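Long-range contacts in alkaline phosphatase D (Bacillus subtilis, PDB 2YEQ), which hydrolyses phosphate esters, releasing phosphate from monoesters and acting as a phosphodiesterase, with an active site that contains iron and calcium: residues 7-12 with 92-97; 11-16 with 25-30; 334-339 with 428-433; 419-424 with 500-505. All blocks are in the same frame, centred on the assembly; numbering follows the deposited sequence.

Interaction 1 (7-12 with 92-97); sequences YPFTLG and FKTGHE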
loop_
_atom_site.group_PDB
_atom_site.type_symbol
_atom_site.label_atom_id
_atom_site.label_comp_id
_atom_site.label_asym_id
_atom_site.label_seq_id
_atom_site.Cartn_x
_atom_site.Cartn_y
_atom_site.Cartn_z
ATOM N N TYR A 7 7.457 -27.764 -8.683
ATOM C CA TYR A 7 8.223 -26.533 -8.903
ATOM C C TYR A 7 8.130 -25.635 -7.647
ATOM O O TYR A 7 7.034 -25.347 -7.192
ATOM C CB TYR A 7 7.640 -25.802 -10.103
ATOM C CG TYR A 7 8.376 -24.547 -10.445
ATOM C CD1 TYR A 7 9.698 -24.606 -10.867
ATOM C CD2 TYR A 7 7.771 -23.293 -10.337
ATOM C CE1 TYR A 7 10.388 -23.480 -11.199
ATOM C CE2 TYR A 7 8.476 -22.133 -10.661
ATOM C CZ TYR A 7 9.776 -22.237 -11.101
ATOM O OH TYR A 7 10.532 -21.111 -11.414
ATOM N N PRO A 8 9.255 -25.254 -7.065
ATOM C CA PRO A 8 9.193 -24.614 -5.735
ATOM C C PRO A 8 8.864 -23.113 -5.731
ATOM O O PRO A 8 8.391 -22.573 -4.709
ATOM C CB PRO A 8 10.565 -24.891 -5.147
ATOM C CG PRO A 8 11.467 -25.103 -6.318
ATOM C CD PRO A 8 10.621 -25.731 -7.374
ATOM N N PHE A 9 9.085 -22.429 -6.846
ATOM C CA PHE A 9 8.942 -20.968 -6.866
ATOM C C PHE A 9 7.523 -20.566 -7.289
ATOM O O PHE A 9 7.341 -19.770 -8.202
ATOM C CB PHE A 9 9.985 -20.335 -7.793
ATOM C CG PHE A 9 11.418 -20.638 -7.415
ATOM C CD1 PHE A 9 12.020 -20.003 -6.336
ATOM C CD2 PHE A 9 12.172 -21.531 -8.154
ATOM C CE1 PHE A 9 13.322 -20.258 -5.994
ATOM C CE2 PHE A 9 13.510 -21.799 -7.812
ATOM C CZ PHE A 9 14.081 -21.154 -6.750
ATOM N N THR A 10 6.527 -21.127 -6.610
ATOM C CA THR A 10 5.119 -20.932 -6.935
ATOM C C THR A 10 4.657 -19.503 -6.625
ATOM O O THR A 10 3.600 -19.082 -7.092
ATOM C CB THR A 10 4.250 -21.896 -6.088
ATOM O OG1 THR A 10 4.583 -21.693 -4.691
ATOM C CG2 THR A 10 4.516 -23.397 -6.484
ATOM N N LEU A 11 5.406 -18.787 -5.793
ATOM C CA LEU A 11 5.061 -17.395 -5.437
ATOM C C LEU A 11 5.932 -16.401 -6.178
ATOM O O LEU A 11 5.927 -15.195 -5.871
ATOM C CB LEU A 11 5.205 -17.174 -3.932
ATOM C CG LEU A 11 4.388 -18.178 -3.115
ATOM C CD1 LEU A 11 4.448 -17.791 -1.648
ATOM C CD2 LEU A 11 2.963 -18.288 -3.588
ATOM N N GLY A 12 6.693 -16.913 -7.145
ATOM C CA GLY A 12 7.553 -16.077 -7.974
ATOM C C GLY A 12 8.710 -15.465 -7.226
ATOM O O GLY A 12 9.267 -16.044 -6.280
ATOM N N PHE A 92 17.059 -16.924 -8.920
ATOM C CA PHE A 92 17.460 -17.858 -7.888
ATOM C C PHE A 92 17.542 -19.253 -8.481
ATOM O O PHE A 92 16.848 -19.568 -9.445
ATOM C CB PHE A 92 16.424 -17.887 -6.756
ATOM C CG PHE A 92 16.228 -16.572 -6.061
ATOM C CD1 PHE A 92 17.005 -16.230 -4.962
ATOM C CD2 PHE A 92 15.259 -15.687 -6.490
ATOM C CE1 PHE A 92 16.805 -15.033 -4.301
ATOM C CE2 PHE A 92 15.058 -14.460 -5.831
ATOM C CZ PHE A 92 15.835 -14.147 -4.738
ATOM N N LYS A 93 18.332 -20.103 -7.838
ATOM C CA LYS A 93 18.445 -21.513 -8.204
ATOM C C LYS A 93 18.519 -22.319 -6.917
ATOM O O LYS A 93 19.272 -21.965 -6.017
ATOM C CB LYS A 93 19.708 -21.724 -9.027
ATOM C CG LYS A 93 19.884 -23.090 -9.620
ATOM C CD LYS A 93 21.351 -23.273 -10.068
ATOM C CE LYS A 93 21.522 -24.358 -11.129
ATOM N NZ LYS A 93 22.809 -24.201 -11.877
ATOM N N THR A 94 17.726 -23.379 -6.835
ATOM C CA THR A 94 17.797 -24.301 -5.713
ATOM C C THR A 94 17.827 -25.709 -6.288
ATOM O O THR A 94 16.929 -26.108 -7.016
ATOM C CB THR A 94 16.664 -24.053 -4.673
ATOM O OG1 THR A 94 16.915 -24.833 -3.501
ATOM C CG2 THR A 94 15.265 -24.332 -5.239
ATOM N N GLY A 95 18.893 -26.433 -5.969
ATOM C CA GLY A 95 19.216 -27.677 -6.643
ATOM C C GLY A 95 19.372 -27.340 -8.108
ATOM O O GLY A 95 20.172 -26.476 -8.491
ATOM N N HIS A 96 18.546 -27.963 -8.923
ATOM C CA HIS A 96 18.528 -27.713 -10.351
ATOM C C HIS A 96 17.378 -26.778 -10.754
ATOM O O HIS A 96 17.253 -26.434 -11.929
ATOM C CB HIS A 96 18.426 -29.051 -11.100
ATOM C CG HIS A 96 19.470 -30.043 -10.690
ATOM N ND1 HIS A 96 20.692 -30.140 -11.320
ATOM C CD2 HIS A 96 19.488 -30.948 -9.681
ATOM C CE1 HIS A 96 21.411 -31.083 -10.731
ATOM N NE2 HIS A 96 20.707 -31.580 -9.727
ATOM N N GLU A 97 16.535 -26.391 -9.797
ATOM C CA GLU A 97 15.331 -25.600 -10.103
ATOM C C GLU A 97 15.683 -24.118 -10.262
ATOM O O GLU A 97 16.444 -23.579 -9.462
ATOM C CB GLU A 97 14.261 -25.763 -9.015
ATOM C CG GLU A 97 13.819 -27.203 -8.738
ATOM C CD GLU A 97 12.933 -27.788 -9.821
ATOM O OE1 GLU A 97 12.306 -27.008 -10.592
ATOM O OE2 GLU A 97 12.866 -29.045 -9.886
#
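Phe9 carries the apolar part of this contact, its ring entering between strand 92-94 and the type II' turn that runs from Thr94 to Glu97. With CG beside its own backbone N (chi1 -59°), the ring extends toward the strand, and Phe9 CZ comes 3.7 Å from the methyl Thr94 CG2 while Phe9 CE1 lies 4.0 Å from Phe92 CB. Both approaches are oblique to the ring. Pro8 adds an aliphatic contact, with Pro8 CD 3.8 Å from Glu97 CG.

Two oxygens of Glu97 come up to ring edges. Glu97 O lies in the plane of the Phe9 ring, 3.8 Å from Phe9 CE2, and Glu97 OE1 meets the rim of the Tyr7 ring at 3.6 Å from Tyr7 CD1, the carboxylate turned 69° from that ring. Tyr7 OH is hydrogen-bonded to Leu98 O, and Thr94 OG1 to Pro45 O.

The loop before strand 13-16 thus packs against the hairpin formed by strands 87-94 and 97-105, with Phe9 also touching Ser99, Pro100 and, on strand 23-28, Thr27.

Interaction 2 (11-16 with 25-30); sequences LGVASG and LWTRLA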
loop_
_atom_site.group_PDB
_atom_site.type_symbol
_atom_site.label_atom_id
_atom_site.label_comp_id
_atom_site.label_asym_id
_atom_site.label_seq_id
_atom_site.Cartn_x
_atom_site.Cartn_y
_atom_site.Cartn_z
ATOM N N LEU A 11 5.406 -18.787 -5.793
ATOM C CA LEU A 11 5.061 -17.395 -5.437
ATOM C C LEU A 11 5.932 -16.401 -6.178
ATOM O O LEU A 11 5.927 -15.195 -5.871
ATOM C CB LEU A 11 5.205 -17.174 -3.932
ATOM C CG LEU A 11 4.388 -18.178 -3.115
ATOM C CD1 LEU A 11 4.448 -17.791 -1.648
ATOM C CD2 LEU A 11 2.963 -18.288 -3.588
ATOM N N GLY A 12 6.693 -16.913 -7.145
ATOM C CA GLY A 12 7.553 -16.077 -7.974
ATOM C C GLY A 12 8.710 -15.465 -7.226
ATOM O O GLY A 12 9.267 -16.044 -6.280
ATOM N N VAL A 13 9.087 -14.271 -7.674
ATOM C CA VAL A 13 10.186 -13.532 -7.119
ATOM C C VAL A 13 9.779 -12.071 -6.918
ATOM O O VAL A 13 8.716 -11.637 -7.384
ATOM C CB VAL A 13 11.446 -13.612 -8.029
ATOM C CG1 VAL A 13 11.896 -15.093 -8.247
ATOM C CG2 VAL A 13 11.215 -12.878 -9.390
ATOM N N ALA A 14 10.602 -11.332 -6.201
ATOM C CA ALA A 14 10.313 -9.919 -5.933
ATOM C C ALA A 14 11.599 -9.223 -5.596
ATOM O O ALA A 14 12.602 -9.865 -5.258
ATOM C CB ALA A 14 9.274 -9.746 -4.771
ATOM N N SER A 15 11.579 -7.900 -5.711
ATOM C CA SER A 15 12.686 -7.075 -5.253
ATOM C C SER A 15 12.153 -5.829 -4.565
ATOM O O SER A 15 11.015 -5.419 -4.754
ATOM C CB SER A 15 13.621 -6.674 -6.413
ATOM O OG SER A 15 12.996 -5.734 -7.288
ATOM N N GLY A 16 12.993 -5.203 -3.774
ATOM C CA GLY A 16 12.501 -4.094 -2.996
ATOM C C GLY A 16 13.511 -3.307 -2.220
ATOM O O GLY A 16 14.701 -3.609 -2.195
ATOM N N LEU A 25 16.420 -8.734 -2.725
ATOM C CA LEU A 25 15.851 -9.763 -3.589
ATOM C C LEU A 25 15.097 -10.759 -2.720
ATOM O O LEU A 25 15.597 -11.169 -1.680
ATOM C CB LEU A 25 16.962 -10.486 -4.355
ATOM C CG LEU A 25 18.036 -9.635 -5.046
ATOM C CD1 LEU A 25 19.069 -10.552 -5.737
ATOM C CD2 LEU A 25 17.404 -8.668 -6.051
ATOM N N TRP A 26 13.922 -11.180 -3.174
ATOM C CA TRP A 26 13.053 -12.041 -2.409
ATOM C C TRP A 26 12.585 -13.228 -3.238
ATOM O O TRP A 26 12.291 -13.104 -4.432
ATOM C CB TRP A 26 11.819 -11.258 -1.924
ATOM C CG TRP A 26 10.804 -12.102 -1.204
ATOM C CD1 TRP A 26 10.728 -12.317 0.144
ATOM C CD2 TRP A 26 9.728 -12.855 -1.790
ATOM N NE1 TRP A 26 9.684 -13.165 0.426
ATOM C CE2 TRP A 26 9.058 -13.514 -0.736
ATOM C CE3 TRP A 26 9.274 -13.051 -3.106
ATOM C CZ2 TRP A 26 7.959 -14.331 -0.945
ATOM C CZ3 TRP A 26 8.189 -13.900 -3.310
ATOM C CH2 TRP A 26 7.538 -14.519 -2.228
ATOM N N THR A 27 12.505 -14.379 -2.582
ATOM C CA THR A 27 11.645 -15.440 -3.050
ATOM C C THR A 27 11.265 -16.309 -1.852
ATOM O O THR A 27 11.635 -16.000 -0.715
ATOM C CB THR A 27 12.299 -16.256 -4.181
ATOM O OG1 THR A 27 11.286 -17.050 -4.807
ATOM C CG2 THR A 27 13.473 -17.120 -3.664
ATOM N N ARG A 28 10.515 -17.363 -2.123
ATOM C CA ARG A 28 10.106 -18.318 -1.115
ATOM C C ARG A 28 9.983 -19.678 -1.800
ATOM O O ARG A 28 9.390 -19.794 -2.907
ATOM C CB ARG A 28 8.763 -17.935 -0.486
ATOM C CG ARG A 28 8.260 -18.992 0.560
ATOM C CD ARG A 28 7.026 -18.590 1.331
ATOM N NE ARG A 28 6.576 -19.779 2.045
ATOM C CZ ARG A 28 5.331 -20.114 2.333
ATOM N NH1 ARG A 28 4.310 -19.320 2.062
ATOM N NH2 ARG A 28 5.117 -21.283 2.947
ATOM N N LEU A 29 10.507 -20.704 -1.137
ATOM C CA LEU A 29 10.317 -22.097 -1.580
ATOM C C LEU A 29 9.019 -22.645 -1.009
ATOM O O LEU A 29 8.916 -22.856 0.203
ATOM C CB LEU A 29 11.483 -22.976 -1.139
ATOM C CG LEU A 29 12.869 -22.421 -1.439
ATOM C CD1 LEU A 29 13.974 -23.411 -0.985
ATOM C CD2 LEU A 29 12.975 -22.106 -2.937
ATOM N N ALA A 30 8.037 -22.866 -1.890
ATOM C CA ALA A 30 6.699 -23.289 -1.511
ATOM C C ALA A 30 6.044 -24.181 -2.589
ATOM O O ALA A 30 5.034 -23.797 -3.184
ATOM C CB ALA A 30 5.822 -22.040 -1.239
HETATM O O HOH W 1 8.099 -18.553 -5.099
#
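Ala14 and Trp26 form the antiparallel hydrogen-bonded pair at the middle of this hairpin: Trp26 N reaches Ala14 O at 2.8 Å, and Ala14 N reaches Trp26 O at 3.0 Å. Their side chains share one face of the sheet, where Ala14 CB sits 3.7 Å from Trp26 CE3. The indole also meets the preceding loop. Its CG lies anti to the backbone N (chi1 176°), directing the six-membered ring back along the hairpin, so that Leu11 O lies at its edge, 3.7 Å from Trp26 CZ3, and Leu11 CB stands 3.9 Å from Trp26 CH2.

Gly12, with positive phi, leads into the strand, and its carbonyl accepts from Thr27 OG1 at 2.7 Å, the hydroxyl tilted 17° from the carbonyl plane. A water joins the diverging ends by accepting from Leu11 N and donating to Gly12 O and Arg28 O. Arg28 runs extended beside Leu11, with Arg28 NH1 4.0 Å from Leu11 CD1; Ala72 O holds its NE and His245 its NH1.

Farther out, Trp26 NE1 bonds to Glu244 O. Strand 13-16 continues the sheet to strand 203-206, strand 23-28 to strand 74-79, and Arg190, at the end of helix 179-190, packs on Ala14 and makes a cation-pi contact with Trp26.

Interaction 3 (334-339 with 428-433); sequences FAKWNF and KENPHI. With EDO (1,2-ethanediol), chain B; EDO (1,2-ethanediol), chain T.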
loop_
_atom_site.group_PDB
_atom_site.type_symbol
_atom_site.label_atom_id
_atom_site.label_comp_id
_atom_site.label_asym_id
_atom_site.label_seq_id
_atom_site.Cartn_x
_atom_site.Cartn_y
_atom_site.Cartn_z
ATOM N N PHE A 334 -5.990 11.803 4.285
ATOM C CA PHE A 334 -5.309 12.875 5.001
ATOM C C PHE A 334 -6.085 14.208 5.002
ATOM O O PHE A 334 -6.098 14.927 6.019
ATOM C CB PHE A 334 -3.935 13.099 4.393
ATOM C CG PHE A 334 -3.095 14.101 5.116
ATOM C CD1 PHE A 334 -2.344 13.732 6.219
ATOM C CD2 PHE A 334 -3.018 15.422 4.672
ATOM C CE1 PHE A 334 -1.555 14.664 6.892
ATOM C CE2 PHE A 334 -2.237 16.354 5.342
ATOM C CZ PHE A 334 -1.505 15.985 6.438
ATOM N N ALA A 335 -6.686 14.559 3.870
ATOM C CA ALA A 335 -7.394 15.830 3.755
ATOM C C ALA A 335 -8.673 15.818 4.577
ATOM O O ALA A 335 -9.148 14.752 4.987
ATOM C CB ALA A 335 -7.697 16.166 2.289
ATOM N N LYS A 336 -9.226 17.014 4.813
ATOM C CA LYS A 336 -10.565 17.157 5.376
ATOM C C LYS A 336 -11.564 16.435 4.492
ATOM O O LYS A 336 -11.544 16.573 3.262
ATOM C CB LYS A 336 -10.935 18.650 5.518
ATOM C CG LYS A 336 -12.356 18.942 5.969
ATOM C CD LYS A 336 -12.646 20.477 5.978
ATOM C CE LYS A 336 -14.142 20.813 5.981
ATOM N NZ LYS A 336 -14.866 20.561 4.700
ATOM N N TRP A 337 -12.486 15.703 5.115
ATOM C CA TRP A 337 -13.379 14.831 4.382
ATOM C C TRP A 337 -14.706 14.724 5.099
ATOM O O TRP A 337 -15.066 13.672 5.678
ATOM C CB TRP A 337 -12.680 13.467 4.233
ATOM C CG TRP A 337 -13.205 12.513 3.203
ATOM C CD1 TRP A 337 -13.809 12.809 2.038
ATOM C CD2 TRP A 337 -13.083 11.081 3.242
ATOM N NE1 TRP A 337 -14.099 11.656 1.347
ATOM C CE2 TRP A 337 -13.657 10.582 2.070
ATOM C CE3 TRP A 337 -12.549 10.181 4.171
ATOM C CZ2 TRP A 337 -13.732 9.224 1.795
ATOM C CZ3 TRP A 337 -12.625 8.832 3.902
ATOM C CH2 TRP A 337 -13.199 8.364 2.720
ATOM N N ASN A 338 -15.452 15.825 5.049
ATOM C CA ASN A 338 -16.709 15.961 5.790
ATOM C C ASN A 338 -17.868 15.340 5.061
ATOM O O ASN A 338 -18.218 15.786 3.972
ATOM C CB ASN A 338 -16.990 17.448 6.060
ATOM C CG ASN A 338 -18.191 17.683 6.974
ATOM O OD1 ASN A 338 -18.849 16.738 7.488
ATOM N ND2 ASN A 338 -18.478 18.957 7.197
ATOM N N PHE A 339 -18.500 14.340 5.679
ATOM C CA PHE A 339 -19.665 13.671 5.099
ATOM C C PHE A 339 -20.988 14.314 5.495
ATOM O O PHE A 339 -22.026 13.923 4.979
ATOM C CB PHE A 339 -19.710 12.205 5.549
ATOM C CG PHE A 339 -18.462 11.439 5.241
ATOM C CD1 PHE A 339 -18.049 11.264 3.923
ATOM C CD2 PHE A 339 -17.712 10.870 6.251
ATOM C CE1 PHE A 339 -16.882 10.553 3.628
ATOM C CE2 PHE A 339 -16.555 10.144 5.960
ATOM C CZ PHE A 339 -16.135 10.000 4.650
ATOM N N LYS A 428 -19.260 19.278 -2.845
ATOM C CA LYS A 428 -19.836 20.565 -2.446
ATOM C C LYS A 428 -19.308 20.985 -1.079
ATOM O O LYS A 428 -18.875 22.118 -0.889
ATOM C CB LYS A 428 -21.368 20.472 -2.397
ATOM C CG LYS A 428 -22.120 21.673 -2.948
ATOM C CD LYS A 428 -23.653 21.446 -2.829
ATOM C CE LYS A 428 -24.442 22.052 -3.992
ATOM N NZ LYS A 428 -25.764 22.625 -3.561
ATOM N N GLU A 429 -19.315 20.052 -0.128
ATOM C CA GLU A 429 -18.993 20.363 1.256
ATOM C C GLU A 429 -17.494 20.490 1.461
ATOM O O GLU A 429 -17.032 21.086 2.443
ATOM C CB GLU A 429 -19.600 19.283 2.170
ATOM C CG GLU A 429 -19.534 19.589 3.640
ATOM C CD GLU A 429 -20.193 20.914 4.012
ATOM O OE1 GLU A 429 -21.336 21.143 3.568
ATOM O OE2 GLU A 429 -19.546 21.699 4.751
ATOM N N ASN A 430 -16.720 19.961 0.513
ATOM C CA ASN A 430 -15.262 19.879 0.655
ATOM C C ASN A 430 -14.560 20.419 -0.601
ATOM O O ASN A 430 -14.013 19.633 -1.383
ATOM C CB ASN A 430 -14.836 18.403 0.913
ATOM C CG ASN A 430 -15.431 17.843 2.197
ATOM O OD1 ASN A 430 -14.910 18.115 3.277
ATOM N ND2 ASN A 430 -16.549 17.131 2.086
ATOM N N PRO A 431 -14.580 21.745 -0.793
ATOM C CA PRO A 431 -14.155 22.346 -2.080
ATOM C C PRO A 431 -12.663 22.196 -2.388
ATOM O O PRO A 431 -12.240 22.447 -3.506
ATOM C CB PRO A 431 -14.525 23.842 -1.913
ATOM C CG PRO A 431 -14.646 24.045 -0.420
ATOM C CD PRO A 431 -15.223 22.751 0.074
ATOM N N HIS A 432 -11.853 21.822 -1.410
ATOM C CA HIS A 432 -10.470 21.472 -1.676
ATOM C C HIS A 432 -10.327 20.161 -2.492
ATOM O O HIS A 432 -9.271 19.904 -3.065
ATOM C CB HIS A 432 -9.672 21.349 -0.377
ATOM C CG HIS A 432 -10.236 20.341 0.573
ATOM N ND1 HIS A 432 -11.356 20.587 1.337
ATOM C CD2 HIS A 432 -9.867 19.065 0.839
ATOM C CE1 HIS A 432 -11.649 19.505 2.041
ATOM N NE2 HIS A 432 -10.753 18.571 1.768
ATOM N N ILE A 433 -11.384 19.360 -2.542
ATOM C CA ILE A 433 -11.369 18.093 -3.232
ATOM C C ILE A 433 -11.679 18.314 -4.727
ATOM O O ILE A 433 -12.749 18.802 -5.096
ATOM C CB ILE A 433 -12.370 17.060 -2.620
ATOM C CG1 ILE A 433 -12.060 16.783 -1.135
ATOM C CG2 ILE A 433 -12.296 15.741 -3.392
ATOM C CD1 ILE A 433 -12.885 15.644 -0.478
HETATM C C1 EDO B . -11.885 23.919 2.971
HETATM O O1 EDO B . -12.937 22.936 2.859
HETATM C C2 EDO B . -10.715 23.719 2.006
HETATM O O2 EDO B . -9.467 23.313 2.624
HETATM C C1 EDO T . -16.851 23.946 3.985
HETATM O O1 EDO T . -17.877 24.052 2.988
HETATM C C2 EDO T . -15.563 24.642 3.557
HETATM O O2 EDO T . -14.528 24.384 4.518
HETATM O O HOH W 2 -17.273 21.226 5.986
#
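Lys336 and His432 open a contact between the loop 334-339 and the segment leaving helix 423-429, where a type I turn from Asn430 to Ile433 leads into edge strand 433-437. Lys336 CB lies 3.7 Å from His432 CE1, the two side chains crossing at about a right angle. CG passes the imidazole and nears Asn430 OD1, CD approaches an ethanediol oxygen beside His432, and CE lies near Asn430 OD1 and a second ethanediol. A bend at the last torsion (chi4 -72°) brings Lys336 NZ to Asn430 OD1 at 2.8 Å, from above the carbonyl plane. NZ also donates to a water that accepts from Asn338 ND2 and donates to Glu429 OE2, itself bonded to Ser342.

Asn430 OD1 takes a second bond, from Asn338 N, on the opposite face of its plane. Asn430 ND2 donates to Asn338 O at 2.9 Å, and also to Ile426 O; together these bonds fix the amide's rotation. Trp337 CD1 meets Ile433 CD1 at 3.9 Å. His432 NE2 donates to Lys336 O at 2.6 Å, with the acceptor in the ring plane.

Interaction 4 (419-424 with 500-505); sequences KRADTD and DEVEED. With EDO (1,2-ethanediol), chain M.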
loop_
_atom_site.group_PDB
_atom_site.type_symbol
_atom_site.label_atom_id
_atom_site.label_comp_id
_atom_site.label_asym_id
_atom_site.label_seq_id
_atom_site.Cartn_x
_atom_site.Cartn_y
_atom_site.Cartn_z
ATOM N N LYS A 419 -19.202 7.416 -10.548
ATOM C CA LYS A 419 -19.718 8.337 -9.546
ATOM C C LYS A 419 -20.653 7.567 -8.617
ATOM O O LYS A 419 -21.259 6.590 -9.046
ATOM C CB LYS A 419 -20.524 9.421 -10.285
ATOM C CG LYS A 419 -20.932 10.643 -9.492
ATOM C CD LYS A 419 -21.482 11.725 -10.463
ATOM C CE LYS A 419 -22.334 12.765 -9.756
ATOM N NZ LYS A 419 -22.222 14.088 -10.434
ATOM N N ARG A 420 -20.803 8.051 -7.383
ATOM C CA ARG A 420 -21.678 7.454 -6.352
ATOM C C ARG A 420 -22.819 8.416 -5.980
ATOM O O ARG A 420 -22.842 9.553 -6.414
ATOM C CB ARG A 420 -20.869 7.236 -5.070
ATOM C CG ARG A 420 -19.844 6.192 -5.133
ATOM C CD ARG A 420 -19.674 5.543 -3.789
ATOM N NE ARG A 420 -18.618 6.117 -2.956
ATOM C CZ ARG A 420 -17.495 5.460 -2.607
ATOM N NH1 ARG A 420 -17.228 4.214 -3.050
ATOM N NH2 ARG A 420 -16.622 6.055 -1.814
ATOM N N ALA A 421 -23.730 7.954 -5.131
ATOM C CA ALA A 421 -24.863 8.758 -4.664
ATOM C C ALA A 421 -24.454 9.984 -3.835
ATOM O O ALA A 421 -25.149 10.978 -3.847
ATOM C CB ALA A 421 -25.816 7.880 -3.876
ATOM N N ASP A 422 -23.320 9.935 -3.143
ATOM C CA ASP A 422 -22.930 11.019 -2.245
ATOM C C ASP A 422 -21.813 11.885 -2.820
ATOM O O ASP A 422 -21.355 12.830 -2.185
ATOM C CB ASP A 422 -22.519 10.459 -0.864
ATOM C CG ASP A 422 -21.341 9.494 -0.934
ATOM O OD1 ASP A 422 -20.905 9.131 -2.049
ATOM O OD2 ASP A 422 -20.839 9.096 0.136
ATOM N N THR A 423 -21.375 11.586 -4.037
ATOM C CA THR A 423 -20.262 12.324 -4.628
ATOM C C THR A 423 -20.473 13.834 -4.713
ATOM O O THR A 423 -19.605 14.612 -4.293
ATOM C CB THR A 423 -19.923 11.789 -6.035
ATOM O OG1 THR A 423 -19.638 10.393 -5.951
ATOM C CG2 THR A 423 -18.713 12.526 -6.616
ATOM N N ASP A 424 -21.609 14.260 -5.261
ATOM C CA ASP A 424 -21.868 15.709 -5.404
ATOM C C ASP A 424 -21.910 16.402 -4.054
ATOM O O ASP A 424 -21.302 17.460 -3.894
ATOM C CB ASP A 424 -23.165 15.959 -6.175
ATOM C CG ASP A 424 -23.046 15.596 -7.649
ATOM O OD1 ASP A 424 -21.920 15.643 -8.211
ATOM O OD2 ASP A 424 -24.083 15.243 -8.243
ATOM N N ASP A 500 -25.701 3.695 -6.622
ATOM C CA ASP A 500 -26.317 4.245 -5.409
ATOM C C ASP A 500 -25.503 3.988 -4.139
ATOM O O ASP A 500 -26.015 4.157 -3.039
ATOM C CB ASP A 500 -27.777 3.815 -5.231
ATOM C CG ASP A 500 -28.074 2.485 -5.835
ATOM O OD1 ASP A 500 -27.374 1.507 -5.490
ATOM O OD2 ASP A 500 -29.016 2.423 -6.654
ATOM N N GLU A 501 -24.231 3.633 -4.293
ATOM C CA GLU A 501 -23.335 3.450 -3.155
ATOM C C GLU A 501 -23.070 4.797 -2.451
ATOM O O GLU A 501 -23.154 5.863 -3.080
ATOM C CB GLU A 501 -22.003 2.785 -3.590
ATOM C CG GLU A 501 -21.868 1.256 -3.263
ATOM C CD GLU A 501 -20.414 0.786 -2.919
ATOM O OE1 GLU A 501 -19.592 1.573 -2.377
ATOM O OE2 GLU A 501 -20.091 -0.395 -3.183
ATOM N N VAL A 502 -22.775 4.741 -1.145
ATOM C CA VAL A 502 -22.332 5.905 -0.377
ATOM C C VAL A 502 -21.148 5.456 0.456
ATOM O O VAL A 502 -20.933 4.265 0.609
ATOM C CB VAL A 502 -23.440 6.460 0.537
ATOM C CG1 VAL A 502 -24.597 6.993 -0.296
ATOM C CG2 VAL A 502 -23.934 5.376 1.527
ATOM N N GLU A 503 -20.365 6.390 0.977
ATOM C CA GLU A 503 -19.178 6.015 1.740
ATOM C C GLU A 503 -19.488 5.028 2.895
ATOM O O GLU A 503 -18.715 4.092 3.122
ATOM C CB GLU A 503 -18.471 7.250 2.280
ATOM C CG GLU A 503 -17.170 6.965 3.017
ATOM C CD GLU A 503 -16.095 6.335 2.140
ATOM O OE1 GLU A 503 -16.086 6.628 0.928
ATOM O OE2 GLU A 503 -15.254 5.558 2.677
ATOM N N GLU A 504 -20.615 5.241 3.595
ATOM C CA GLU A 504 -21.015 4.395 4.739
ATOM C C GLU A 504 -21.085 2.890 4.359
ATOM O O GLU A 504 -20.960 2.020 5.223
ATOM C CB GLU A 504 -22.353 4.878 5.339
ATOM C CG GLU A 504 -22.725 4.282 6.737
ATOM C CD GLU A 504 -21.880 4.830 7.918
ATOM O OE1 GLU A 504 -21.367 5.965 7.850
ATOM O OE2 GLU A 504 -21.742 4.115 8.934
ATOM N N ASP A 505 -21.263 2.578 3.078
ATOM C CA ASP A 505 -21.321 1.163 2.656
ATOM C C ASP A 505 -20.062 0.361 2.974
ATOM O O ASP A 505 -20.154 -0.812 3.329
ATOM C CB ASP A 505 -21.671 1.041 1.187
ATOM C CG ASP A 505 -23.087 1.503 0.894
ATOM O OD1 ASP A 505 -23.983 1.340 1.747
ATOM O OD2 ASP A 505 -23.320 2.051 -0.191
HETATM C C1 EDO M . -20.732 8.220 5.141
HETATM O O1 EDO M . -21.588 7.918 4.029
HETATM C C2 EDO M . -21.430 9.163 6.125
HETATM O O2 EDO M . -22.335 8.419 6.948
#
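Arg420 and Glu503 make the short salt bridge of this contact, Arg420 NH2 lying 2.9 Å from Glu503 OE1 with guanidinium and carboxylate planes 65° apart. The bridge belongs to a network of charges. Glu501 OE1 is a longer ionic neighbour, 3.6 Å from Arg420 NH1 and well out of the guanidinium plane, so no N-H points at it. Asp422 OD1 lies at the guanidinium edge, a long pair with NE. Glu503 OE2 has a further partner in Arg506.

Two bonds to backbone N-H groups tie the segments together. Ala421 N donates to Glu501 O at 3.0 Å, nearly along the C=O axis. Asp422 OD2 accepts from Glu503 N at 2.9 Å, the donor standing 39° out of the carboxylate plane. With CG of Asp422 between backbone N and carbonyl carbon (chi1 60°), the carboxylate is brought up to the 502-503 backbone.

Packing completes the contact. Arg420 CD lies 3.6 Å from Glu501 CB, and Ala421 CB 3.9 Å from Val502 CG1.

The contact joins the lead-in to helix 423-429 with that to the C-terminal helix 504-520, and Arg420 also touches Phe436 on strand 433-437.

How the interactions relate
From the N terminus, interactions 1 and 2 start from one shared stretch, Leu11 and Gly12. Interaction 2 closes the short hairpin of strands 13-16 and 23-28, and its second segment falls within the longer loop that interaction 1 closes at 92-97. They touch through Pro8 and Thr10 at Ala30 and through Phe9 at Thr27, joining the four-stranded sheet to the ten-stranded one. Interactions 3 and 4 lie across the chain's centre. Their segments alternate, so the loops cross: 334-339 and 500-505 meet opposite ends of helix 423-429. Interaction 3 thereby reaches the edge strand 433-437 of the seven-stranded sheet, interaction 4 brings in helix 504-520, and Glu503 packs against Trp337 and Phe339.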